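Local coordinates for protein kojibiose phosphorylase (Gut metagenome, PDB 6W0P) that is named a kojibiose phosphorylase and belongs to glycosyl hydrolase family 65, with its N-terminal, central catalytic and C-terminal domains, at residues Ser602-Tyr610 with Ile631-Asp640; Asn687-Thr695 with Ile732-Lys740. All coordinates share one frame; numbering follows the deposited sequence.

Interaction 1 of 2, residues Ser602-Tyr610 with Ile631-Asp640; sequences SQKQLLANY and IASKIGLEKD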
loop_
_atom_site.group_PDB
_atom_site.type_symbol
_atom_site.label_atom_id
_atom_site.label_comp_id
_atom_site.label_asym_id
_atom_site.label_seq_id
_atom_site.Cartn_x
_atom_site.Cartn_y
_atom_site.Cartn_z
ATOM N N SER A 602 -1.758 38.707 12.473
ATOM C CA SER A 602 -1.879 40.087 11.950
ATOM C C SER A 602 -2.212 40.011 10.463
ATOM O O SER A 602 -2.044 38.902 9.863
ATOM C CB SER A 602 -0.613 40.849 12.202
ATOM O OG SER A 602 0.470 40.322 11.455
ATOM N N GLN A 603 -2.652 41.128 9.890
ATOM C CA GLN A 603 -2.834 41.314 8.433
ATOM C C GLN A 603 -1.578 40.849 7.698
ATOM O O GLN A 603 -1.712 40.220 6.625
ATOM C CB GLN A 603 -3.080 42.782 8.081
ATOM C CG GLN A 603 -4.419 43.288 8.582
ATOM C CD GLN A 603 -5.554 42.531 7.942
ATOM O OE1 GLN A 603 -5.724 42.561 6.723
ATOM N NE2 GLN A 603 -6.329 41.836 8.762
ATOM N N LYS A 604 -0.410 41.221 8.207
ATOM C CA LYS A 604 0.884 41.004 7.510
ATOM C C LYS A 604 1.250 39.513 7.550
ATOM O O LYS A 604 1.809 39.030 6.572
ATOM C CB LYS A 604 1.982 41.870 8.138
ATOM C CG LYS A 604 1.949 43.331 7.714
ATOM C CD LYS A 604 3.049 44.170 8.342
ATOM C CE LYS A 604 3.155 45.546 7.711
ATOM N NZ LYS A 604 4.130 46.393 8.432
ATOM N N GLN A 605 0.971 38.821 8.654
ATOM C CA GLN A 605 1.258 37.357 8.790
ATOM C C GLN A 605 0.409 36.545 7.807
ATOM O O GLN A 605 0.977 35.686 7.092
ATOM C CB GLN A 605 1.042 36.906 10.229
ATOM C CG GLN A 605 2.186 37.359 11.133
ATOM C CD GLN A 605 1.898 37.014 12.569
ATOM O OE1 GLN A 605 0.801 37.261 13.063
ATOM N NE2 GLN A 605 2.867 36.387 13.217
ATOM N N LEU A 606 -0.891 36.820 7.777
ATOM C CA LEU A 606 -1.843 36.177 6.836
ATOM C C LEU A 606 -1.428 36.475 5.394
ATOM O O LEU A 606 -1.466 35.534 4.570
ATOM C CB LEU A 606 -3.250 36.678 7.132
ATOM C CG LEU A 606 -3.826 36.250 8.475
ATOM C CD1 LEU A 606 -4.943 37.188 8.886
ATOM C CD2 LEU A 606 -4.349 34.815 8.392
ATOM N N LEU A 607 -1.052 37.715 5.077
ATOM C CA LEU A 607 -0.741 38.070 3.662
ATOM C C LEU A 607 0.571 37.377 3.265
ATOM O O LEU A 607 0.628 36.815 2.164
ATOM C CB LEU A 607 -0.723 39.594 3.475
ATOM C CG LEU A 607 -0.323 40.142 2.096
ATOM C CD1 LEU A 607 -1.411 39.957 1.058
ATOM C CD2 LEU A 607 0.028 41.634 2.178
ATOM N N ALA A 608 1.574 37.338 4.135
ATOM C CA ALA A 608 2.863 36.691 3.801
ATOM C C ALA A 608 2.598 35.212 3.506
ATOM O O ALA A 608 3.017 34.730 2.457
ATOM C CB ALA A 608 3.856 36.863 4.918
ATOM N N ASN A 609 1.867 34.526 4.383
ATOM C CA ASN A 609 1.617 33.062 4.237
ATOM C C ASN A 609 0.653 32.816 3.079
ATOM O O ASN A 609 0.851 31.838 2.359
ATOM C CB ASN A 609 1.187 32.435 5.553
ATOM C CG ASN A 609 2.329 32.422 6.543
ATOM O OD1 ASN A 609 3.060 31.439 6.573
ATOM N ND2 ASN A 609 2.511 33.490 7.322
ATOM N N TYR A 610 -0.340 33.673 2.906
ATOM C CA TYR A 610 -1.301 33.557 1.793
ATOM C C TYR A 610 -0.526 33.653 0.475
ATOM O O TYR A 610 -0.792 32.840 -0.451
ATOM C CB TYR A 610 -2.399 34.615 1.893
ATOM C CG TYR A 610 -3.420 34.548 0.785
ATOM C CD1 TYR A 610 -4.568 33.776 0.891
ATOM C CD2 TYR A 610 -3.230 35.268 -0.380
ATOM C CE1 TYR A 610 -5.502 33.723 -0.131
ATOM C CE2 TYR A 610 -4.148 35.223 -1.412
ATOM C CZ TYR A 610 -5.271 34.422 -1.300
ATOM O OH TYR A 610 -6.157 34.436 -2.333
ATOM N N ILE A 631 -9.721 33.844 4.022
ATOM C CA ILE A 631 -8.433 34.521 4.341
ATOM C C ILE A 631 -8.271 35.709 3.383
ATOM O O ILE A 631 -7.887 36.765 3.866
ATOM C CB ILE A 631 -7.252 33.540 4.318
ATOM C CG1 ILE A 631 -7.361 32.546 5.474
ATOM C CG2 ILE A 631 -5.918 34.282 4.339
ATOM C CD1 ILE A 631 -6.377 31.373 5.370
ATOM N N ALA A 632 -8.546 35.546 2.090
ATOM C CA ALA A 632 -8.465 36.639 1.090
ATOM C C ALA A 632 -9.317 37.816 1.562
ATOM O O ALA A 632 -8.793 38.926 1.580
ATOM C CB ALA A 632 -8.912 36.185 -0.278
ATOM N N SER A 633 -10.571 37.579 1.952
ATOM C CA SER A 633 -11.478 38.639 2.473
ATOM C C SER A 633 -10.801 39.364 3.650
ATOM O O SER A 633 -10.742 40.584 3.638
ATOM C CB SER A 633 -12.824 38.082 2.884
ATOM O OG SER A 633 -13.684 37.936 1.771
ATOM N N LYS A 634 -10.305 38.602 4.632
ATOM C CA LYS A 634 -9.679 39.104 5.883
ATOM C C LYS A 634 -8.524 40.056 5.554
ATOM O O LYS A 634 -8.338 41.019 6.336
ATOM C CB LYS A 634 -9.188 37.919 6.717
ATOM C CG LYS A 634 -8.719 38.235 8.130
ATOM C CD LYS A 634 -9.815 38.608 9.089
ATOM C CE LYS A 634 -10.814 37.485 9.346
ATOM N NZ LYS A 634 -12.009 37.961 10.107
ATOM N N ILE A 635 -7.792 39.836 4.455
ATOM C CA ILE A 635 -6.600 40.669 4.102
ATOM C C ILE A 635 -6.913 41.655 2.951
ATOM O O ILE A 635 -5.955 42.232 2.417
ATOM C CB ILE A 635 -5.370 39.784 3.816
ATOM C CG1 ILE A 635 -5.593 38.803 2.668
ATOM C CG2 ILE A 635 -4.923 39.063 5.078
ATOM C CD1 ILE A 635 -4.496 37.785 2.531
ATOM N N GLY A 636 -8.183 41.889 2.615
ATOM C CA GLY A 636 -8.593 42.937 1.657
ATOM C C GLY A 636 -8.404 42.544 0.200
ATOM O O GLY A 636 -8.491 43.450 -0.641
ATOM N N LEU A 637 -8.202 41.251 -0.124
ATOM C CA LEU A 637 -8.060 40.766 -1.529
ATOM C C LEU A 637 -9.440 40.345 -2.065
ATOM O O LEU A 637 -9.740 39.113 -2.175
ATOM C CB LEU A 637 -7.072 39.598 -1.570
ATOM C CG LEU A 637 -5.635 39.902 -1.184
ATOM C CD1 LEU A 637 -4.784 38.660 -1.348
ATOM C CD2 LEU A 637 -5.080 41.039 -2.030
ATOM N N GLU A 638 -10.237 41.347 -2.429
ATOM C CA GLU A 638 -11.677 41.204 -2.760
ATOM C C GLU A 638 -11.845 40.359 -4.028
ATOM O O GLU A 638 -12.827 39.580 -4.101
ATOM C CB GLU A 638 -12.309 42.577 -2.950
ATOM C CG GLU A 638 -12.342 43.426 -1.697
ATOM C CD GLU A 638 -13.058 44.746 -1.938
ATOM O OE1 GLU A 638 -12.354 45.780 -2.096
ATOM O OE2 GLU A 638 -14.319 44.732 -2.013
ATOM N N LYS A 639 -10.928 40.495 -4.983
ATOM C CA LYS A 639 -11.014 39.788 -6.283
ATOM C C LYS A 639 -10.844 38.291 -6.036
ATOM O O LYS A 639 -11.725 37.540 -6.431
ATOM C CB LYS A 639 -9.984 40.299 -7.290
ATOM C CG LYS A 639 -10.130 39.709 -8.686
ATOM C CD LYS A 639 -9.352 40.459 -9.757
ATOM C CE LYS A 639 -8.515 39.533 -10.624
ATOM N NZ LYS A 639 -7.296 39.070 -9.903
ATOM N N ASP A 640 -9.733 37.898 -5.419
ATOM C CA ASP A 640 -9.475 36.519 -4.939
ATOM C C ASP A 640 -10.640 36.015 -4.070
ATOM O O ASP A 640 -11.068 34.866 -4.253
ATOM C CB ASP A 640 -8.197 36.482 -4.111
ATOM C CG ASP A 640 -6.925 36.613 -4.914
ATOM O OD1 ASP A 640 -7.028 36.910 -6.104
ATOM O OD2 ASP A 640 -5.841 36.415 -4.313
#
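Tyr610 reaches out from helix 603-613 and lays its ring across a row of methyl groups offered by the end of helix 624-634 and the turn after it. Its CG lies anti to the backbone N (chi1 -180°), which sends the ring away from its own helix and past the side chains opposite. The methyls all come from one side of the ring plane, approaching obliquely: Ile635 CD1 sits 3.8 Å from Tyr610 CG near the root of the ring, Ile631 CG2 lies 3.7 Å from Tyr610 CD1, and Leu637 CD1 comes to 3.5 Å from Tyr610 CE2. Farther out, Ala632 CB lies near the phenol end. Ile635 is the answering bump. Its CG1 stands between the backbone N and the carbonyl carbon (chi1 59°), and the two branches part: CD1 goes to Tyr610 and the flank of Leu607, while CG2 presses on Leu606 CB at 3.6 Å. Leu606 CD1 rests on the aliphatic CG of Lys634, whose chain bends at chi2 and chi3 and carries its end away from the contact.

The row owes its shape to a Schellman motif. Gly636, with positive phi, is the C-prime residue of the motif; Leu637 N bonds to Ala632 O at 2.9 Å, Gly636 N bonds to Ser633 O, and the chain turns into helix 638-645. This brings Asp640 to the phenol. Tyr610 OH donates to Asp640 OD2 over 2.8 Å, on the anti side of the carboxylate and 31° out of its plane; OD2 itself lies at the ring edge, in plane. All this is helix packing in the family's central catalytic domain, with helix 590-596 behind Leu606 and Ile631. In a largely apolar contact, the hydroxyl-to-carboxylate bond holds the phenol end against the start of helix 638-645, giving the buried phenol an acceptor whose negative charge would probably strengthen the bond.

Interaction 2 of 2, residues Asn687-Thr695 with Ile732-Lys740; sequences NDILNLTPT and ILPINVYGK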
loop_
_atom_site.group_PDB
_atom_site.type_symbol
_atom_site.label_atom_id
_atom_site.label_comp_id
_atom_site.label_asym_id
_atom_site.label_seq_id
_atom_site.Cartn_x
_atom_site.Cartn_y
_atom_site.Cartn_z
ATOM N N ASN A 687 -11.637 37.753 22.382
ATOM C CA ASN A 687 -11.794 38.040 23.832
ATOM C C ASN A 687 -13.286 38.021 24.166
ATOM O O ASN A 687 -13.748 38.951 24.853
ATOM C CB ASN A 687 -11.154 39.379 24.222
ATOM C CG ASN A 687 -9.698 39.457 23.806
ATOM O OD1 ASN A 687 -8.971 38.465 23.877
ATOM N ND2 ASN A 687 -9.257 40.631 23.376
ATOM N N ASP A 688 -14.024 37.038 23.635
ATOM C CA ASP A 688 -15.440 36.779 24.009
ATOM C C ASP A 688 -16.344 37.936 23.548
ATOM O O ASP A 688 -17.408 38.119 24.160
ATOM C CB ASP A 688 -15.536 36.555 25.522
ATOM C CG ASP A 688 -16.780 35.794 25.915
ATOM O OD1 ASP A 688 -17.121 34.868 25.175
ATOM O OD2 ASP A 688 -17.402 36.147 26.933
ATOM N N ILE A 689 -15.929 38.676 22.510
ATOM C CA ILE A 689 -16.697 39.775 21.851
ATOM C C ILE A 689 -16.893 39.369 20.389
ATOM O O ILE A 689 -15.890 39.076 19.717
ATOM C CB ILE A 689 -15.962 41.133 21.910
ATOM C CG1 ILE A 689 -15.472 41.539 23.309
ATOM C CG2 ILE A 689 -16.805 42.206 21.260
ATOM C CD1 ILE A 689 -16.556 41.939 24.278
ATOM N N LEU A 690 -18.127 39.409 19.891
ATOM C CA LEU A 690 -18.414 39.131 18.468
ATOM C C LEU A 690 -17.923 40.306 17.616
ATOM O O LEU A 690 -18.329 41.454 17.896
ATOM C CB LEU A 690 -19.918 38.891 18.295
ATOM C CG LEU A 690 -20.353 38.443 16.905
ATOM C CD1 LEU A 690 -21.291 37.255 17.003
ATOM C CD2 LEU A 690 -21.018 39.576 16.157
ATOM N N ASN A 691 -17.126 39.988 16.596
ATOM C CA ASN A 691 -16.610 40.915 15.568
ATOM C C ASN A 691 -17.253 40.591 14.215
ATOM O O ASN A 691 -17.433 39.398 13.892
ATOM C CB ASN A 691 -15.086 40.832 15.422
ATOM C CG ASN A 691 -14.298 41.436 16.571
ATOM O OD1 ASN A 691 -13.529 42.358 16.349
ATOM N ND2 ASN A 691 -14.473 40.926 17.782
ATOM N N LEU A 692 -17.543 41.637 13.440
ATOM C CA LEU A 692 -17.956 41.571 12.013
ATOM C C LEU A 692 -17.111 42.573 11.228
ATOM O O LEU A 692 -16.794 43.628 11.806
ATOM C CB LEU A 692 -19.441 41.930 11.891
ATOM C CG LEU A 692 -20.416 40.994 12.606
ATOM C CD1 LEU A 692 -21.837 41.551 12.535
ATOM C CD2 LEU A 692 -20.364 39.610 11.998
ATOM N N THR A 693 -16.722 42.211 9.998
ATOM C CA THR A 693 -16.065 43.090 8.995
ATOM C C THR A 693 -16.683 42.803 7.639
ATOM O O THR A 693 -16.061 42.168 6.794
ATOM C CB THR A 693 -14.551 42.864 8.917
ATOM O OG1 THR A 693 -14.050 42.930 10.243
ATOM C CG2 THR A 693 -13.843 43.888 8.054
ATOM N N PRO A 694 -17.959 43.168 7.434
ATOM C CA PRO A 694 -18.667 42.793 6.214
ATOM C C PRO A 694 -18.093 43.432 4.937
ATOM O O PRO A 694 -17.873 44.633 4.895
ATOM C CB PRO A 694 -20.116 43.218 6.498
ATOM C CG PRO A 694 -20.197 43.266 8.003
ATOM C CD PRO A 694 -18.841 43.801 8.418
ATOM N N THR A 695 -17.834 42.584 3.939
ATOM C CA THR A 695 -17.345 42.971 2.593
ATOM C C THR A 695 -18.348 42.456 1.556
ATOM O O THR A 695 -19.257 41.698 1.926
ATOM C CB THR A 695 -15.917 42.457 2.374
ATOM O OG1 THR A 695 -15.878 41.062 2.689
ATOM C CG2 THR A 695 -14.897 43.202 3.211
ATOM N N ILE A 732 -27.967 44.385 26.455
ATOM C CA ILE A 732 -26.850 44.883 25.608
ATOM C C ILE A 732 -25.996 43.695 25.159
ATOM O O ILE A 732 -25.522 42.941 26.024
ATOM C CB ILE A 732 -26.036 45.933 26.387
ATOM C CG1 ILE A 732 -26.825 47.246 26.529
ATOM C CG2 ILE A 732 -24.656 46.133 25.751
ATOM C CD1 ILE A 732 -26.302 48.157 27.626
ATOM N N LEU A 733 -25.790 43.547 23.849
ATOM C CA LEU A 733 -24.650 42.751 23.332
ATOM C C LEU A 733 -23.611 43.721 22.799
ATOM O O LEU A 733 -23.890 44.449 21.854
ATOM C CB LEU A 733 -25.087 41.790 22.219
ATOM C CG LEU A 733 -23.939 40.963 21.642
ATOM C CD1 LEU A 733 -23.310 40.092 22.722
ATOM C CD2 LEU A 733 -24.396 40.115 20.454
ATOM N N PRO A 734 -22.393 43.749 23.364
ATOM C CA PRO A 734 -21.284 44.435 22.722
ATOM C C PRO A 734 -20.907 43.720 21.433
ATOM O O PRO A 734 -20.792 42.518 21.420
ATOM C CB PRO A 734 -20.121 44.354 23.707
ATOM C CG PRO A 734 -20.501 43.265 24.677
ATOM C CD PRO A 734 -22.012 43.174 24.665
ATOM N N ILE A 735 -20.713 44.491 20.388
ATOM C CA ILE A 735 -20.310 43.944 19.073
ATOM C C ILE A 735 -19.309 44.915 18.439
ATOM O O ILE A 735 -19.476 46.131 18.584
ATOM C CB ILE A 735 -21.569 43.668 18.229
ATOM C CG1 ILE A 735 -21.236 43.148 16.832
ATOM C CG2 ILE A 735 -22.479 44.889 18.182
ATOM C CD1 ILE A 735 -22.463 42.730 16.065
ATOM N N ASN A 736 -18.293 44.357 17.797
ATOM C CA ASN A 736 -17.178 45.104 17.183
ATOM C C ASN A 736 -17.383 45.065 15.664
ATOM O O ASN A 736 -17.374 43.935 15.100
ATOM C CB ASN A 736 -15.874 44.503 17.708
ATOM C CG ASN A 736 -14.720 45.438 17.499
ATOM O OD1 ASN A 736 -14.462 45.825 16.367
ATOM N ND2 ASN A 736 -14.066 45.833 18.577
ATOM N N VAL A 737 -17.658 46.207 15.026
ATOM C CA VAL A 737 -17.889 46.285 13.551
ATOM C C VAL A 737 -16.897 47.276 12.925
ATOM O O VAL A 737 -16.870 48.476 13.337
ATOM C CB VAL A 737 -19.349 46.637 13.183
ATOM C CG1 VAL A 737 -19.620 46.423 11.704
ATOM C CG2 VAL A 737 -20.368 45.843 13.991
ATOM N N TYR A 738 -16.116 46.801 11.947
ATOM C CA TYR A 738 -15.071 47.592 11.256
ATOM C C TYR A 738 -14.123 48.150 12.328
ATOM O O TYR A 738 -13.632 49.265 12.182
ATOM C CB TYR A 738 -15.698 48.681 10.379
ATOM C CG TYR A 738 -16.571 48.157 9.263
ATOM C CD1 TYR A 738 -16.098 47.202 8.370
ATOM C CD2 TYR A 738 -17.876 48.591 9.097
ATOM C CE1 TYR A 738 -16.880 46.710 7.337
ATOM C CE2 TYR A 738 -18.672 48.103 8.071
ATOM C CZ TYR A 738 -18.179 47.155 7.191
ATOM O OH TYR A 738 -18.971 46.650 6.190
ATOM N N GLY A 739 -13.888 47.368 13.394
ATOM C CA GLY A 739 -12.908 47.675 14.446
ATOM C C GLY A 739 -13.417 48.649 15.495
ATOM O O GLY A 739 -12.596 48.995 16.364
ATOM N N LYS A 740 -14.697 49.060 15.457
ATOM C CA LYS A 740 -15.324 49.945 16.494
ATOM C C LYS A 740 -16.316 49.138 17.345
ATOM O O LYS A 740 -17.058 48.286 16.777
ATOM C CB LYS A 740 -16.056 51.142 15.871
ATOM C CG LYS A 740 -15.309 51.885 14.764
ATOM C CD LYS A 740 -14.779 53.248 15.164
ATOM C CE LYS A 740 -13.634 53.731 14.291
ATOM N NZ LYS A 740 -13.984 53.720 12.846
HETATM O O HOH W 1 -20.198 40.033 21.804
HETATM O O HOH W 2 -14.572 44.449 13.499
#
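Asn736 is paired with Asn691 across two parallel strands, 689-692 and 733-737, and bonds to the residues on either side of it, Leu690 and Leu692. This is the parallel pattern, in which one residue bonds to two residues of the other strand, those before and after its partner. Asn736 N donates to Leu690 O at 2.9 Å, and Asn736 O takes the N-H of Leu692 at 2.8 Å. Tyr738 N then continues the ladder to Leu692 O. At the other end water 1 bridges Leu690 N and Pro734 O, where the strands are spreading.

The side chains of Asn691 and Asn736 share one face, side by side with their amide planes 10° apart; Asn691 OD1 lies 3.5 Å from Asn736 CB. Leu690, Leu692, Ile735 and Val737 share the opposite face.

Past the strand end Tyr738 starts the bend of a type I' turn from Val737 to Lys740. With CG anti to the carbonyl carbon (chi1 -62°), its ring runs on past Thr693 to Pro694, and its OH donates to Pro694 O at 2.6 Å, the carbonyl oxygen lying in plane at the ring edge. Pro694 CD packs 3.6 Å from Tyr738 CZ. Water 2 accepts from Gly739 N and lies within reach of Leu692 O and Asn736 OD1.

These are the two central strands of a four-stranded mixed sheet, edged by 684-686 and 740-744. The face with Leu690, Leu692, Ile735 and Val737 packs on strands 712-718, 722-726 and 747-751 of the neighbouring antiparallel sheet.

Interaction 1 joins helices within the range of the family's central catalytic domain, whereas interaction 2 pairs strands within that of its C-terminal domain. They follow one another along the chain, with helix 666-680 lying between them in sequence, and their centres are 19 Å apart. They touch through packing at one place, where Ser633 OG lies 3.9 Å from Thr695 OG1. Thr695 OG1 also hydrogen-bonds to Phe680 O, so the end of helix 666-680 meets this junction too. Both contacts lie on the same side of the chain's centre, about 28 and 29 Å from it measured from their own centres.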